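Regulatory protein recX (Lactobacillus salivarius, PDB 3E3V) probably modulates the activity of the RecA recombinase, this construct covering the three consecutive three-helix domains of the RecX family. Local coordinates at residues A[88-93]-A[102-107]. Numbering follows the deposited sequence.
Sequences VIKLNL and IAEDAL
L107 splits its two methyl branches between K90 and I89, and so touches two successive residues of helix 86-94. One branch, CD1, lies 3.6 Å from CB of K90, at the root of the lysine chain, and the two side chains meet at about a right angle. The other, CD2, rests on the CG2 methyl of I89 at 3.8 Å; the isoleucine places that methyl anti to its own backbone nitrogen, where it faces the leucine. One turn further along helix 86-94, L93 brings its CD1 methyl to CB of A103, 3.8 Å away. The short alanine side chain lets the backbones approach here, CA of K90 and CA of A103 being 6.1 Å apart. The short axes run at 142°, roughly antiparallel; both helices belong to the second three-helix domain of RecX, of the helix-turn-helix clan. Around them, Y110 touches I89, I98 of the connecting loop touches both L93 and A103, and Y74 of helix 67-81 lies against L93.

K90 borders this apolar seam. With CG anti to the backbone nitrogen (chi1 -173°), the chain runs out extended, its CG 4.2 Å from CB of A103, and bends only at its last torsion, delivering NZ to a salt bridge with D100. E104 crosses it obliquely, OE2 lying 3.9 Å from CE but 4.6 Å from NZ. Shortened to an alanine, this position would probably leave D100 without its lysine partner and take away the methylenes lying alongside A103 and E104. The pair illustrates how a helix interface can bury branched apolar side chains while a lysine at its border lends methylenes to the packing and sends its charge to a partner beyond it. Cohesion is thus chiefly apolar, with no hydrogen bond between the segments, and E104 probably adds a modest electrostatic attraction at the edge.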
ATOM      1  N   VAL A  88      -5.730  -3.931  -3.637  1.00 18.93           N
ATOM      2  CA  VAL A  88      -4.498  -3.730  -4.385  1.00 18.73           C
ATOM      3  C   VAL A  88      -3.474  -3.063  -3.468  1.00 17.40           C
ATOM      4  O   VAL A  88      -2.288  -3.388  -3.497  1.00 19.57           O
ATOM      5  CB  VAL A  88      -4.733  -2.873  -5.662  1.00 17.09           C
ATOM      6  CG1 VAL A  88      -3.398  -2.544  -6.328  1.00 14.01           C
ATOM      7  CG2 VAL A  88      -5.603  -3.667  -6.661  1.00 16.30           C
ATOM      8  N   ILE A  89      -3.933  -2.140  -2.638  1.00 18.76           N
ATOM      9  CA  ILE A  89      -3.027  -1.466  -1.711  1.00 19.24           C
ATOM     10  C   ILE A  89      -2.374  -2.534  -0.830  1.00 21.05           C
ATOM     11  O   ILE A  89      -1.176  -2.489  -0.556  1.00 18.78           O
ATOM     12  CB  ILE A  89      -3.799  -0.435  -0.839  1.00 19.13           C
ATOM     13  CG1 ILE A  89      -4.268   0.729  -1.732  1.00 17.43           C
ATOM     14  CG2 ILE A  89      -2.914   0.090   0.290  1.00 21.36           C
ATOM     15  CD1 ILE A  89      -5.291   1.667  -1.089  1.00 16.47           C
ATOM     16  N   LYS A  90      -3.172  -3.516  -0.423  1.00 23.54           N
ATOM     17  CA  LYS A  90      -2.694  -4.589   0.432  1.00 26.69           C
ATOM     18  C   LYS A  90      -1.658  -5.487  -0.236  1.00 27.51           C
ATOM     19  O   LYS A  90      -0.647  -5.824   0.375  1.00 28.74           O
ATOM     20  CB  LYS A  90      -3.869  -5.446   0.935  1.00 27.93           C
ATOM     21  CG  LYS A  90      -3.447  -6.498   1.980  1.00 34.76           C
ATOM     22  CD  LYS A  90      -4.580  -7.480   2.330  1.00 34.27           C
ATOM     23  CE  LYS A  90      -4.112  -8.529   3.338  1.00 38.95           C
ATOM     24  NZ  LYS A  90      -2.880  -9.257   2.871  1.00 39.58           N
ATOM     25  N   LEU A  91      -1.904  -5.891  -1.478  1.00 26.96           N
ATOM     26  CA  LEU A  91      -0.942  -6.736  -2.159  1.00 26.53           C
ATOM     27  C   LEU A  91       0.330  -5.946  -2.444  1.00 23.94           C
ATOM     28  O   LEU A  91       1.408  -6.524  -2.527  1.00 23.46           O
ATOM     29  CB  LEU A  91      -1.532  -7.329  -3.449  1.00 30.05           C
ATOM     30  CG  LEU A  91      -1.747  -6.520  -4.727  1.00 30.63           C
ATOM     31  CD1 LEU A  91      -0.426  -6.320  -5.476  1.00 31.80           C
ATOM     32  CD2 LEU A  91      -2.727  -7.285  -5.618  1.00 33.52           C
ATOM     33  N   ASN A  92       0.225  -4.626  -2.589  1.00 24.06           N
ATOM     34  CA  ASN A  92       1.431  -3.827  -2.818  1.00 22.01           C
ATOM     35  C   ASN A  92       2.244  -3.879  -1.527  1.00 20.81           C
ATOM     36  O   ASN A  92       3.470  -4.054  -1.546  1.00 21.76           O
ATOM     37  CB  ASN A  92       1.090  -2.375  -3.183  1.00 23.79           C
ATOM     38  CG  ASN A  92       0.528  -2.244  -4.587  1.00 26.28           C
ATOM     39  OD1 ASN A  92       0.766  -3.089  -5.435  1.00 26.91           O
ATOM     40  ND2 ASN A  92      -0.212  -1.179  -4.834  1.00 31.09           N
ATOM     41  N   LEU A  93       1.550  -3.733  -0.405  1.00 21.93           N
ATOM     42  CA  LEU A  93       2.186  -3.807   0.909  1.00 22.50           C
ATOM     43  C   LEU A  93       2.831  -5.184   1.108  1.00 23.69           C
ATOM     44  O   LEU A  93       3.953  -5.281   1.614  1.00 24.50           O
ATOM     45  CB  LEU A  93       1.150  -3.548   2.011  1.00 19.44           C
ATOM     46  CG  LEU A  93       0.706  -2.081   2.111  1.00 22.53           C
ATOM     47  CD1 LEU A  93      -0.554  -1.945   2.957  1.00 21.43           C
ATOM     48  CD2 LEU A  93       1.847  -1.279   2.706  1.00 22.19           C
ATOM     49  N   ILE A 102      -0.167  -6.191   9.832  1.00 34.44           N
ATOM     50  CA  ILE A 102       0.195  -4.781   9.806  1.00 31.41           C
ATOM     51  C   ILE A 102      -0.511  -4.037   8.673  1.00 30.30           C
ATOM     52  O   ILE A 102      -0.944  -2.902   8.848  1.00 29.64           O
ATOM     53  CB  ILE A 102       1.718  -4.621   9.687  1.00 30.58           C
ATOM     54  CG1 ILE A 102       2.362  -5.055  11.008  1.00 31.11           C
ATOM     55  CG2 ILE A 102       2.077  -3.179   9.336  1.00 28.16           C
ATOM     56  CD1 ILE A 102       3.869  -4.987  11.018  1.00 31.59           C
ATOM     57  N   ALA A 103      -0.627  -4.684   7.517  1.00 29.50           N
ATOM     58  CA  ALA A 103      -1.306  -4.085   6.371  1.00 30.24           C
ATOM     59  C   ALA A 103      -2.781  -3.844   6.719  1.00 30.06           C
ATOM     60  O   ALA A 103      -3.326  -2.763   6.484  1.00 27.05           O
ATOM     61  CB  ALA A 103      -1.195  -5.013   5.156  1.00 28.07           C
ATOM     62  N   GLU A 104      -3.413  -4.863   7.290  1.00 32.65           N
ATOM     63  CA  GLU A 104      -4.818  -4.790   7.672  1.00 34.70           C
ATOM     64  C   GLU A 104      -5.097  -3.672   8.674  1.00 34.19           C
ATOM     65  O   GLU A 104      -6.095  -2.968   8.558  1.00 35.02           O
ATOM     66  CB  GLU A 104      -5.260  -6.151   8.213  1.00 38.59           C
ATOM     67  CG  GLU A 104      -5.386  -7.189   7.105  1.00 44.31           C
ATOM     68  CD  GLU A 104      -5.525  -8.614   7.617  1.00 49.55           C
ATOM     69  OE1 GLU A 104      -6.357  -8.851   8.523  1.00 51.30           O
ATOM     70  OE2 GLU A 104      -4.809  -9.501   7.093  1.00 50.63           O
ATOM     71  N   ASP A 105      -4.217  -3.503   9.654  1.00 33.16           N
ATOM     72  CA  ASP A 105      -4.391  -2.430  10.626  1.00 31.73           C
ATOM     73  C   ASP A 105      -4.310  -1.091   9.911  1.00 29.66           C
ATOM     74  O   ASP A 105      -5.115  -0.191  10.142  1.00 29.12           O
ATOM     75  CB  ASP A 105      -3.296  -2.467  11.690  1.00 34.77           C
ATOM     76  CG  ASP A 105      -3.541  -3.519  12.746  1.00 39.77           C
ATOM     77  OD1 ASP A 105      -4.676  -4.047  12.823  1.00 41.63           O
ATOM     78  OD2 ASP A 105      -2.595  -3.807  13.510  1.00 43.45           O
ATOM     79  N   ALA A 106      -3.319  -0.967   9.040  1.00 26.39           N
ATOM     80  CA  ALA A 106      -3.114   0.260   8.306  1.00 24.65           C
ATOM     81  C   ALA A 106      -4.273   0.610   7.380  1.00 23.50           C
ATOM     82  O   ALA A 106      -4.642   1.784   7.248  1.00 22.58           O
ATOM     83  CB  ALA A 106      -1.812   0.170   7.519  1.00 24.77           C
ATOM     84  N   LEU A 107      -4.855  -0.402   6.746  1.00 23.86           N
ATOM     85  CA  LEU A 107      -5.952  -0.174   5.812  1.00 24.35           C
ATOM     86  C   LEU A 107      -7.205   0.359   6.474  1.00 26.09           C
ATOM     87  O   LEU A 107      -8.109   0.866   5.810  1.00 27.26           O
ATOM     88  CB  LEU A 107      -6.234  -1.455   5.014  1.00 24.63           C
ATOM     89  CG  LEU A 107      -5.269  -1.572   3.819  1.00 24.87           C
ATOM     90  CD1 LEU A 107      -5.253  -2.990   3.241  1.00 26.70           C
ATOM     91  CD2 LEU A 107      -5.701  -0.542   2.764  1.00 22.51           C
TER